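Local coordinates for protein transcription activator HlyU (Vibrio vulnificus, PDB 3JTH) that probably binds promoter DNA as a dimeric winged-helix regulator of the ArsR family and activates transcription of virulence-related genes such as rtxA, at residues Lys85-Ile88 against Lys89-Ser93; Thr68-Ala72 against Gln73-Tyr77. All coordinates share one frame; numbering follows the deposited sequence.

Contact 1 of 2, residues Lys85-Ile88 against Lys89-Ser93; sequences KAMI and KLLHS
Met87 hooks its end toward Leu91, one turn further along the same helix. The residue is a selenomethionine; chi1 of -83° puts CG anti to the carbonyl carbon, and bends at chi2 and chi3 bring the terminal methyl toward Leu91. There CE comes to 4.1 Å from CD1 of Leu91, the two side chains running obliquely to one another. The same methyl is 4.4 Å from CD2 of Leu90 and faces the groove between the two leucine side chains, closer to Leu91. Ile88, the next residue, divides its branches between two partners. CG2 stands anti to the backbone N and lies 3.8 Å from CD2 of the His92 ring, while CD1, at the end of the other branch, approaches CD2 of Leu91 at 4.4 Å. The histidine ring also brings its edge, in plane, to the carbonyl oxygen of Ile88, with CD2 3.5 Å from that O. Beneath these bumps the backbone is a regular alpha helix: the amides of Lys89, Leu90, Leu91 and His92 each bond to the carbonyl four residues back. Beyond them, Ser93 OG folds back onto Leu90 O at 2.8 Å. Met87, Ile88 and Leu91 all meet Met20 of helix 2-20, Met87 also touching Leu16, while Ile88 and Leu91 also pack on Leu26 of helix 23-31. His92 NE2 bonds to Cys30 O at the end of that helix, and its ring stacks on His33 in the loop beyond. Met87 and Leu90 also touch their own counterparts in the second subunit, placing this helix in the dimer interface.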
# COMPACT_ATOMS: atom_id res chain seq x y z
N LYS A 85 9.72 3.01 -5.21
CA LYS A 85 10.80 2.08 -5.54
C LYS A 85 10.98 1.06 -4.41
O LYS A 85 11.12 -0.14 -4.68
CB LYS A 85 12.12 2.82 -5.77
CG LYS A 85 12.24 3.53 -7.12
CD LYS A 85 13.57 4.30 -7.23
CE LYS A 85 13.71 4.99 -8.58
NZ LYS A 85 14.93 5.85 -8.64
N ALA A 86 10.99 1.53 -3.17
CA ALA A 86 11.15 0.66 -2.01
C ALA A 86 9.95 -0.27 -1.80
O ALA A 86 10.12 -1.47 -1.57
CB ALA A 86 11.39 1.50 -0.77
N MSE A 87 8.74 0.27 -1.86
CA MSE A 87 7.54 -0.54 -1.70
C MSE A 87 7.48 -1.57 -2.82
O MSE A 87 7.11 -2.72 -2.59
CB MSE A 87 6.28 0.33 -1.74
CG MSE A 87 5.92 1.00 -0.42
SE MSE A 87 5.45 -0.25 1.00
CE MSE A 87 4.74 -1.70 -0.07
N ILE A 88 7.86 -1.16 -4.02
CA ILE A 88 7.85 -2.08 -5.15
C ILE A 88 8.89 -3.16 -4.92
O ILE A 88 8.62 -4.34 -5.15
CB ILE A 88 8.11 -1.34 -6.49
CG1 ILE A 88 6.84 -0.56 -6.90
CG2 ILE A 88 8.46 -2.32 -7.60
CD1 ILE A 88 5.58 -1.45 -7.08
N LYS A 89 10.08 -2.77 -4.46
CA LYS A 89 11.13 -3.75 -4.20
C LYS A 89 10.63 -4.78 -3.18
O LYS A 89 10.88 -5.97 -3.33
CB LYS A 89 12.39 -3.03 -3.67
CG LYS A 89 13.63 -3.90 -3.52
CD LYS A 89 14.89 -3.04 -3.35
CE LYS A 89 16.18 -3.87 -3.28
NZ LYS A 89 16.50 -4.37 -1.91
N LEU A 90 9.93 -4.33 -2.15
CA LEU A 90 9.41 -5.23 -1.13
C LEU A 90 8.29 -6.12 -1.67
O LEU A 90 8.23 -7.31 -1.36
CB LEU A 90 8.89 -4.43 0.07
CG LEU A 90 8.14 -5.26 1.12
CD1 LEU A 90 9.11 -6.19 1.81
CD2 LEU A 90 7.46 -4.34 2.13
N LEU A 91 7.40 -5.54 -2.46
CA LEU A 91 6.31 -6.31 -3.05
C LEU A 91 6.92 -7.43 -3.92
O LEU A 91 6.40 -8.54 -3.97
CB LEU A 91 5.42 -5.40 -3.89
CG LEU A 91 3.97 -5.13 -3.43
CD1 LEU A 91 3.82 -5.22 -1.91
CD2 LEU A 91 3.55 -3.74 -3.93
N HIS A 92 8.03 -7.13 -4.58
CA HIS A 92 8.71 -8.11 -5.41
C HIS A 92 9.25 -9.27 -4.58
O HIS A 92 9.18 -10.42 -4.99
CB HIS A 92 9.85 -7.45 -6.19
CG HIS A 92 9.51 -7.17 -7.62
ND1 HIS A 92 9.72 -8.09 -8.63
CD2 HIS A 92 8.94 -6.09 -8.21
CE1 HIS A 92 9.29 -7.59 -9.77
NE2 HIS A 92 8.81 -6.37 -9.54
N SER A 93 9.80 -8.96 -3.40
CA SER A 93 10.36 -10.00 -2.53
C SER A 93 9.26 -10.82 -1.86
O SER A 93 9.47 -11.95 -1.45
CB SER A 93 11.27 -9.37 -1.46
OG SER A 93 10.50 -8.70 -0.47

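Contact 2 of 2, residues Thr68-Ala72 against Gln73-Tyr77; sequences TRKEA and QTVYY
Arg69 and Tyr76 form the hydrogen-bonded pair of an antiparallel hairpin. Tyr76 N donates to Arg69 O at 2.8 Å from above the carbonyl plane, whereas the return bond from Arg69 N to Tyr76 O is bent, with 122° at the hydrogen, and weak. Tyr76 O also receives a CA-H...O contact from Thr68. At the tip, a type I' turn from Glu71 to Thr74 is closed by Thr74 N donating to Glu71 O; the modelled separation is very short, so its exact length is doubtful. Ala72 and Gln73 occupy the two central positions with positive phi.

The side chains add a second set of polar links on the first strand and its extension. In Arg69, bends at chi2 and chi3 swing the guanidinium forward alongside Lys70 and Glu71. NE makes a weak bond to Lys70 O, and NH2 forms a salt bridge with Glu71 OE1 at 2.7 Å; NH2 is modelled too close to Lys70 O for that length to be trusted. Lys70, by contrast, turns back to Thr68, its NZ donating to OG1 at 3.2 Å. On that path its aliphatic part lies alongside Val75, with CE pressed 3.4 Å from CG2, tighter than usual for two carbons. Val75 CG1 meets Thr68 CB at 3.7 Å, and Thr68 CG2 approaches Tyr77 CE2 obliquely at 3.3 Å. Tyr76 presents its ring edge to Arg69 O and to Glu71 CB.

Tyr77 leads into the fold, touching Leu57 of helix 50-62 and bonding through its backbone to Leu37. The Tyr76 N to Arg69 O bond, with its weak return, sets the strand pairing, while Glu71 probably offsets part of the positive charge that Arg69 and Lys70 bring to this exposed hairpin, the wing of the winged helix.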
# COMPACT_ATOMS: atom_id res chain seq x y z
N THR A 68 10.10 9.77 -17.52
CA THR A 68 10.42 9.35 -18.88
C THR A 68 11.83 9.75 -19.28
O THR A 68 12.49 10.53 -18.58
CB THR A 68 9.43 9.95 -19.89
OG1 THR A 68 9.41 11.37 -19.76
CG2 THR A 68 8.02 9.41 -19.66
N ARG A 69 12.27 9.19 -20.40
CA ARG A 69 13.59 9.43 -20.99
C ARG A 69 13.41 9.10 -22.48
O ARG A 69 13.28 7.93 -22.85
CB ARG A 69 14.62 8.49 -20.35
CG ARG A 69 16.08 8.84 -20.61
CD ARG A 69 16.74 7.84 -21.55
NE ARG A 69 16.78 8.32 -22.93
CZ ARG A 69 17.56 9.31 -23.36
NH1 ARG A 69 18.37 9.93 -22.51
NH2 ARG A 69 17.54 9.69 -24.63
N LYS A 70 13.37 10.14 -23.31
CA LYS A 70 13.15 10.01 -24.76
C LYS A 70 14.24 9.31 -25.58
O LYS A 70 15.25 8.86 -25.04
CB LYS A 70 12.89 11.39 -25.36
CG LYS A 70 11.46 11.62 -25.83
CD LYS A 70 10.63 12.45 -24.86
CE LYS A 70 10.24 11.68 -23.60
NZ LYS A 70 9.20 12.41 -22.82
N GLU A 71 14.01 9.21 -26.90
CA GLU A 71 14.95 8.57 -27.83
C GLU A 71 14.36 8.29 -29.22
O GLU A 71 13.59 7.35 -29.39
CB GLU A 71 15.45 7.25 -27.25
CG GLU A 71 16.77 6.79 -27.82
CD GLU A 71 17.94 7.47 -27.15
OE1 GLU A 71 18.05 7.36 -25.91
OE2 GLU A 71 18.75 8.12 -27.85
N ALA A 72 14.76 9.08 -30.22
CA ALA A 72 14.28 8.92 -31.60
C ALA A 72 12.84 8.40 -31.70
O ALA A 72 12.58 7.40 -32.37
CB ALA A 72 15.22 7.98 -32.36
N GLN A 73 11.92 9.10 -31.03
CA GLN A 73 10.51 8.73 -31.03
C GLN A 73 10.19 7.56 -30.09
O GLN A 73 9.04 7.15 -29.96
CB GLN A 73 10.03 8.41 -32.45
CG GLN A 73 9.66 9.64 -33.27
CD GLN A 73 9.41 9.33 -34.74
OE1 GLN A 73 10.33 9.00 -35.48
NE2 GLN A 73 8.15 9.44 -35.15
N THR A 74 11.23 7.03 -29.43
CA THR A 74 11.07 5.93 -28.49
C THR A 74 11.33 6.38 -27.06
O THR A 74 12.48 6.58 -26.65
CB THR A 74 12.02 4.75 -28.83
OG1 THR A 74 11.55 4.10 -30.02
CG2 THR A 74 12.07 3.75 -27.68
N VAL A 75 10.26 6.53 -26.29
CA VAL A 75 10.34 6.96 -24.90
C VAL A 75 10.46 5.78 -23.93
O VAL A 75 9.86 4.73 -24.13
CB VAL A 75 9.10 7.80 -24.52
CG1 VAL A 75 9.11 8.13 -23.04
CG2 VAL A 75 9.06 9.07 -25.36
N TYR A 76 11.24 5.97 -22.87
CA TYR A 76 11.41 4.92 -21.87
C TYR A 76 10.89 5.40 -20.52
O TYR A 76 11.19 6.52 -20.09
CB TYR A 76 12.89 4.54 -21.72
CG TYR A 76 13.46 3.84 -22.93
CD1 TYR A 76 13.24 2.48 -23.15
CD2 TYR A 76 14.22 4.55 -23.86
CE1 TYR A 76 13.78 1.84 -24.27
CE2 TYR A 76 14.76 3.92 -24.99
CZ TYR A 76 14.53 2.57 -25.19
OH TYR A 76 15.07 1.95 -26.30
N TYR A 77 10.12 4.55 -19.87
CA TYR A 77 9.57 4.86 -18.57
C TYR A 77 10.37 4.16 -17.48
O TYR A 77 10.92 3.08 -17.70
CB TYR A 77 8.10 4.45 -18.51
CG TYR A 77 7.25 5.17 -19.51
CD1 TYR A 77 7.25 4.80 -20.86
CD2 TYR A 77 6.49 6.28 -19.14
CE1 TYR A 77 6.53 5.51 -21.80
CE2 TYR A 77 5.76 7.00 -20.08
CZ TYR A 77 5.78 6.61 -21.41
OH TYR A 77 5.07 7.32 -22.35

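In the fold
From the N terminus, helices 2-20 and 23-31, the short strand 37-38 and helices 39-46 and 50-62 precede both contacts. The chain then enters strand 66-69, and contact 2 closes the tight hairpin to strand 76-79, the central strand of the sheet, which also pairs with 37-38. Helix 82-94 follows directly, and contact 1 links its successive turns without closing a larger loop. The two contacts are in series, neither nesting nor crossing, with centres 24 Å apart and nearest atoms about 10 Å apart. One belongs to the outlying wing beside helix 50-62; the other ties helix 82-94 to helices 2-20 and 23-31 and to the second subunit.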